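Local coordinates for PKS_KS domain-containing protein (Photorhabdus luminescens subsp. laumondii, PDB 6SMO) that probably acts as a beta-ketoacyl-ACP synthase of the thiolase-like superfamily, a ketosynthase that here holds a polyketone chain in its pocket, at residues Asn294-His297 with Leu301-Asp304; Met306-Cys311 with Leu422-Gly427. All blocks are in the same frame, centred on the assembly; numbering follows the deposited sequence.

Both contacts lie on the same side of the chain's centre, their own centres about 11 Å apart, and they follow one another along the chain: contact 1 folds the loop after strand 284-293, and helix 306-319 then opens contact 2. They meet directly, N294 OD1 standing 3.3 Å from A307 CB. H432 also links them, since it is hydrogen-bonded to N294 OD1 in contact 1 and to S426 OG in contact 2. Of the two, contact 2 holds a residue of the ligand pocket, G427, whose C is 3.5 Å from LKZ O23; in contact 1 the side chain of L301 is about 8 Å from the nearest ligand atom.

Contact 1. Residues Asn294-His297 with Leu301-Asp304; sequences NAYH and LPAD
Y296 lays one face of its phenol ring against the pyrrolidine of P302, a CH-pi contact: P302 CB sits 3.9 Å from the ring centroid and only 7° off the normal, hence nearly central over the ring. The two side chains run past each other in opposite senses, and P302 CD lies 3.8 Å from Y296 CD2, near the root of the ring. With CG anti to the backbone N (chi1 178°), Y296 directs its ring across the bend of the loop to the proline.

A second, mixed polar and apolar contact is made by N294. Its ND2 lies 3.5 Å from the methyl CD2 of L301, the two side chains meeting at about a right angle, while OD1 is 4.1 Å from P302 CD. That oxygen accepts a hydrogen bond from H432 NE2, which helps fix the turn of the amide.

The pairing closes a surface loop between strand 284-293 and helix 306-319. Segment 301-304 lies against helix 337-350: Q338 NE2, N342 ND2 and N345 ND2 are hydrogen-bonded to the carbonyl oxygens of L301, P302 and A303 respectively, while L301 also packs on N339 and N342.

Contact 2. Residues Met306-Cys311 with Leu422-Gly427; sequences MAMARC and LKLSSG. With LKZ (3,5,7,9,11-pentakis(oxidanylidene)dodecanal), chain H.
A single side chain, M308, carries the whole junction from the helix, and its terminal methyl rests among polar as well as apolar atoms of the strand. This is helix-on-sheet packing in the thiolase-like fold of the ketosynthases: helix 306-319 lies against strand 420-427 of the mixed sheet in the C-terminal half, with helix 337-350 beside it on the face where M308 and L424 pack. Over the short segments the axes come within 10.2 Å, and their N-to-C directions run 139° apart, a skewed antiparallel crossing.

M308 leaves the helix with CG anti to its backbone N (chi1 174°), then bends at chi2 and chi3, so that the thioether crosses L424 obliquely and the methyl turns in over the backbone. SD lies 4.0 Å from L424 CG, and CE is 3.9 Å from L424 CB. Beyond the leucine, the same methyl approaches S425 O at 3.6 Å. All four touching residues are buried. Around them, A346 of helix 337-350 and H432 of strand 431-438 also pack on M308, and L424 touches E343 and I329.

The strand's polar side chains bond to one another and to neighbours rather than to the helix. K423 NZ donates to S425 OG over 3.1 Å. S425 OG is also hydrogen-bonded to N375, and S426 OG to H432 ND1. Segment 422-427 also leads to the pocket: G427 is one of the residues lining the bound polyketone, whose chain is hydrogen-bonded to the backbone N of the next residue, F428. On the helix side, the closest approach to the strand is that of M308 CE to S426 OG, at 3.4 Å.

Contact 1. Residues Asn294-His297 with Leu301-Asp304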
loop_
_atom_site.group_PDB
_atom_site.type_symbol
_atom_site.label_atom_id
_atom_site.label_comp_id
_atom_site.label_asym_id
_atom_site.label_seq_id
_atom_site.Cartn_x
_atom_site.Cartn_y
_atom_site.Cartn_z
ATOM N N ASN B 294 10.187 -7.371 -6.904
ATOM C CA ASN B 294 10.483 -8.496 -7.831
ATOM C C ASN B 294 11.054 -7.942 -9.140
ATOM O O ASN B 294 12.060 -8.500 -9.623
ATOM C CB ASN B 294 9.240 -9.338 -8.137
ATOM C CG ASN B 294 8.977 -10.415 -7.108
ATOM O OD1 ASN B 294 9.882 -11.165 -6.747
ATOM N ND2 ASN B 294 7.740 -10.514 -6.649
ATOM N N ALA B 295 10.421 -6.895 -9.681
ATOM C CA ALA B 295 10.653 -6.350 -11.040
ATOM C C ALA B 295 10.406 -7.460 -12.071
ATOM O O ALA B 295 11.193 -7.566 -13.035
ATOM C CB ALA B 295 12.047 -5.776 -11.143
ATOM N N TYR B 296 9.343 -8.248 -11.865
ATOM C CA TYR B 296 9.002 -9.464 -12.651
ATOM C C TYR B 296 7.573 -9.340 -13.197
ATOM O O TYR B 296 7.412 -9.255 -14.431
ATOM C CB TYR B 296 9.180 -10.713 -11.782
ATOM C CG TYR B 296 8.819 -12.015 -12.452
ATOM C CD1 TYR B 296 9.675 -12.612 -13.364
ATOM C CD2 TYR B 296 7.625 -12.658 -12.169
ATOM C CE1 TYR B 296 9.352 -13.809 -13.983
ATOM C CE2 TYR B 296 7.286 -13.856 -12.777
ATOM C CZ TYR B 296 8.152 -14.434 -13.687
ATOM O OH TYR B 296 7.823 -15.614 -14.289
ATOM N N HIS B 297 6.576 -9.332 -12.305
ATOM C CA HIS B 297 5.128 -9.241 -12.642
ATOM C C HIS B 297 4.360 -8.641 -11.458
ATOM O O HIS B 297 4.907 -8.642 -10.336
ATOM C CB HIS B 297 4.582 -10.621 -13.038
ATOM C CG HIS B 297 3.476 -10.567 -14.039
ATOM N ND1 HIS B 297 3.719 -10.499 -15.397
ATOM C CD2 HIS B 297 2.133 -10.578 -13.895
ATOM C CE1 HIS B 297 2.573 -10.465 -16.045
ATOM N NE2 HIS B 297 1.583 -10.512 -15.146
ATOM N N LEU B 301 4.405 -14.686 -9.354
ATOM C CA LEU B 301 5.678 -14.804 -8.590
ATOM C C LEU B 301 6.580 -15.824 -9.282
ATOM O O LEU B 301 6.110 -16.879 -9.704
ATOM C CB LEU B 301 5.359 -15.233 -7.155
ATOM C CG LEU B 301 4.594 -14.210 -6.314
ATOM C CD1 LEU B 301 3.888 -14.881 -5.148
ATOM C CD2 LEU B 301 5.524 -13.114 -5.816
ATOM N N PRO B 302 7.900 -15.553 -9.416
ATOM C CA PRO B 302 8.814 -16.478 -10.087
ATOM C C PRO B 302 9.171 -17.694 -9.217
ATOM O O PRO B 302 9.094 -17.590 -8.004
ATOM C CB PRO B 302 10.047 -15.605 -10.358
ATOM C CG PRO B 302 10.050 -14.617 -9.211
ATOM C CD PRO B 302 8.586 -14.347 -8.925
ATOM N N ALA B 303 9.565 -18.799 -9.856
ATOM C CA ALA B 303 9.825 -20.115 -9.223
ATOM C C ALA B 303 11.113 -20.063 -8.390
ATOM O O ALA B 303 11.089 -20.558 -7.244
ATOM C CB ALA B 303 9.897 -21.189 -10.280
ATOM N N ASP B 304 12.189 -19.492 -8.945
ATOM C CA ASP B 304 13.547 -19.459 -8.332
ATOM C C ASP B 304 13.490 -18.755 -6.968
ATOM O O ASP B 304 14.145 -19.250 -6.029
ATOM C CB ASP B 304 14.573 -18.809 -9.268
ATOM C CG ASP B 304 14.247 -17.385 -9.688
ATOM O OD1 ASP B 304 13.109 -16.941 -9.439
ATOM O OD2 ASP B 304 15.135 -16.730 -10.269
#

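Contact 2. Residues Met306-Cys311 with Leu422-Gly427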
loop_
_atom_site.group_PDB
_atom_site.type_symbol
_atom_site.label_atom_id
_atom_site.label_comp_id
_atom_site.label_asym_id
_atom_site.label_seq_id
_atom_site.Cartn_x
_atom_site.Cartn_y
_atom_site.Cartn_z
ATOM N N MET B 306 14.535 -15.538 -6.071
ATOM C CA MET B 306 15.826 -14.844 -5.802
ATOM C C MET B 306 15.566 -13.539 -5.038
ATOM O O MET B 306 16.362 -13.224 -4.131
ATOM C CB MET B 306 16.567 -14.529 -7.106
ATOM C CG MET B 306 17.065 -15.762 -7.837
ATOM S SD MET B 306 18.462 -16.560 -7.003
ATOM C CE MET B 306 18.891 -17.811 -8.212
ATOM N N ALA B 307 14.503 -12.810 -5.399
ATOM C CA ALA B 307 14.112 -11.514 -4.794
ATOM C C ALA B 307 13.801 -11.707 -3.305
ATOM O O ALA B 307 14.370 -10.961 -2.483
ATOM C CB ALA B 307 12.932 -10.929 -5.532
ATOM N N MET B 308 12.937 -12.675 -2.981
ATOM C CA MET B 308 12.532 -13.018 -1.590
ATOM C C MET B 308 13.769 -13.442 -0.788
ATOM O O MET B 308 13.863 -13.049 0.390
ATOM C CB MET B 308 11.492 -14.146 -1.580
ATOM C CG MET B 308 11.132 -14.648 -0.189
ATOM S SD MET B 308 10.554 -13.339 0.925
ATOM C CE MET B 308 8.779 -13.501 0.737
ATOM N N ALA B 309 14.676 -14.208 -1.405
ATOM C CA ALA B 309 15.940 -14.692 -0.800
ATOM C C ALA B 309 16.834 -13.502 -0.432
ATOM O O ALA B 309 17.464 -13.552 0.643
ATOM C CB ALA B 309 16.643 -15.638 -1.743
ATOM N N ARG B 310 16.886 -12.477 -1.290
ATOM C CA ARG B 310 17.690 -11.242 -1.070
ATOM C C ARG B 310 17.073 -10.436 0.081
ATOM O O ARG B 310 17.845 -9.852 0.865
ATOM C CB ARG B 310 17.780 -10.399 -2.348
ATOM C CG ARG B 310 19.013 -9.509 -2.406
ATOM C CD ARG B 310 19.132 -8.693 -3.681
ATOM N NE ARG B 310 18.643 -7.327 -3.521
ATOM C CZ ARG B 310 17.421 -6.896 -3.836
ATOM N NH1 ARG B 310 17.106 -5.625 -3.641
ATOM N NH2 ARG B 310 16.518 -7.718 -4.344
ATOM N N CYS B 311 15.738 -10.416 0.175
ATOM C CA CYS B 311 14.958 -9.696 1.221
ATOM C C CYS B 311 15.232 -10.311 2.601
ATOM O O CYS B 311 15.398 -9.536 3.563
ATOM C CB CYS B 311 13.464 -9.733 0.922
ATOM S SG CYS B 311 12.512 -8.524 1.878
ATOM N N LEU B 422 11.923 -16.026 11.519
ATOM C CA LEU B 422 11.703 -15.260 10.261
ATOM C C LEU B 422 10.197 -15.182 9.985
ATOM O O LEU B 422 9.472 -16.111 10.391
ATOM C CB LEU B 422 12.438 -15.946 9.106
ATOM C CG LEU B 422 13.765 -15.316 8.686
ATOM C CD1 LEU B 422 14.697 -15.133 9.876
ATOM C CD2 LEU B 422 14.436 -16.158 7.613
ATOM N N LYS B 423 9.761 -14.112 9.318
ATOM C CA LYS B 423 8.342 -13.857 8.953
ATOM C C LYS B 423 8.297 -13.296 7.530
ATOM O O LYS B 423 8.613 -12.104 7.358
ATOM C CB LYS B 423 7.706 -12.899 9.967
ATOM C CG LYS B 423 6.322 -12.375 9.607
ATOM C CD LYS B 423 5.240 -13.432 9.643
ATOM C CE LYS B 423 4.018 -13.052 8.835
ATOM N NZ LYS B 423 4.220 -13.283 7.386
ATOM N N LEU B 424 7.920 -14.133 6.561
ATOM C CA LEU B 424 7.906 -13.804 5.110
ATOM C C LEU B 424 6.505 -13.319 4.719
ATOM O O LEU B 424 5.524 -13.979 5.115
ATOM C CB LEU B 424 8.307 -15.047 4.309
ATOM C CG LEU B 424 9.801 -15.378 4.270
ATOM C CD1 LEU B 424 10.444 -15.272 5.645
ATOM C CD2 LEU B 424 10.026 -16.767 3.692
ATOM N N SER B 425 6.426 -12.206 3.983
ATOM C CA SER B 425 5.172 -11.642 3.415
ATOM C C SER B 425 5.386 -11.268 1.945
ATOM O O SER B 425 6.511 -10.865 1.591
ATOM C CB SER B 425 4.684 -10.464 4.216
ATOM O OG SER B 425 4.176 -10.884 5.474
ATOM N N SER B 426 4.334 -11.402 1.134
ATOM C CA SER B 426 4.315 -11.115 -0.323
ATOM C C SER B 426 2.965 -10.499 -0.702
ATOM O O SER B 426 1.948 -10.887 -0.095
ATOM C CB SER B 426 4.593 -12.359 -1.127
ATOM O OG SER B 426 5.927 -12.803 -0.931
ATOM N N GLY B 427 2.977 -9.587 -1.667
ATOM C CA GLY B 427 1.754 -8.942 -2.166
ATOM C C GLY B 427 1.907 -8.569 -3.626
ATOM O O GLY B 427 2.935 -8.914 -4.217
HETATM C C4 LKZ H . -9.214 -5.691 -5.344
HETATM C C5 LKZ H . -8.025 -4.785 -5.148
HETATM C C6 LKZ H . -7.342 -4.809 -3.777
HETATM C C7 LKZ H . -5.981 -5.454 -3.923
HETATM C C8 LKZ H . -5.040 -5.529 -2.714
HETATM C C10 LKZ H . -2.017 -9.788 -2.486
HETATM C C22 LKZ H . -10.467 -4.855 -5.170
HETATM C C11 LKZ H . -2.654 -10.026 -1.141
HETATM O O19 LKZ H . -3.397 -10.968 -0.928
HETATM C C3 LKZ H . -2.268 -8.314 -2.744
HETATM O O23 LKZ H . -1.342 -7.568 -3.014
HETATM C C2 LKZ H . -3.693 -7.793 -2.518
HETATM C C9 LKZ H . -3.851 -6.400 -3.129
HETATM O O20 LKZ H . -3.098 -6.008 -3.999
HETATM O O21 LKZ H . -5.666 -5.954 -4.981
HETATM O O22 LKZ H . -7.659 -4.052 -6.053
HETATM O O24 LKZ H . -11.064 -4.367 -6.118
HETATM C C23 LKZ H . -10.939 -4.664 -3.741
#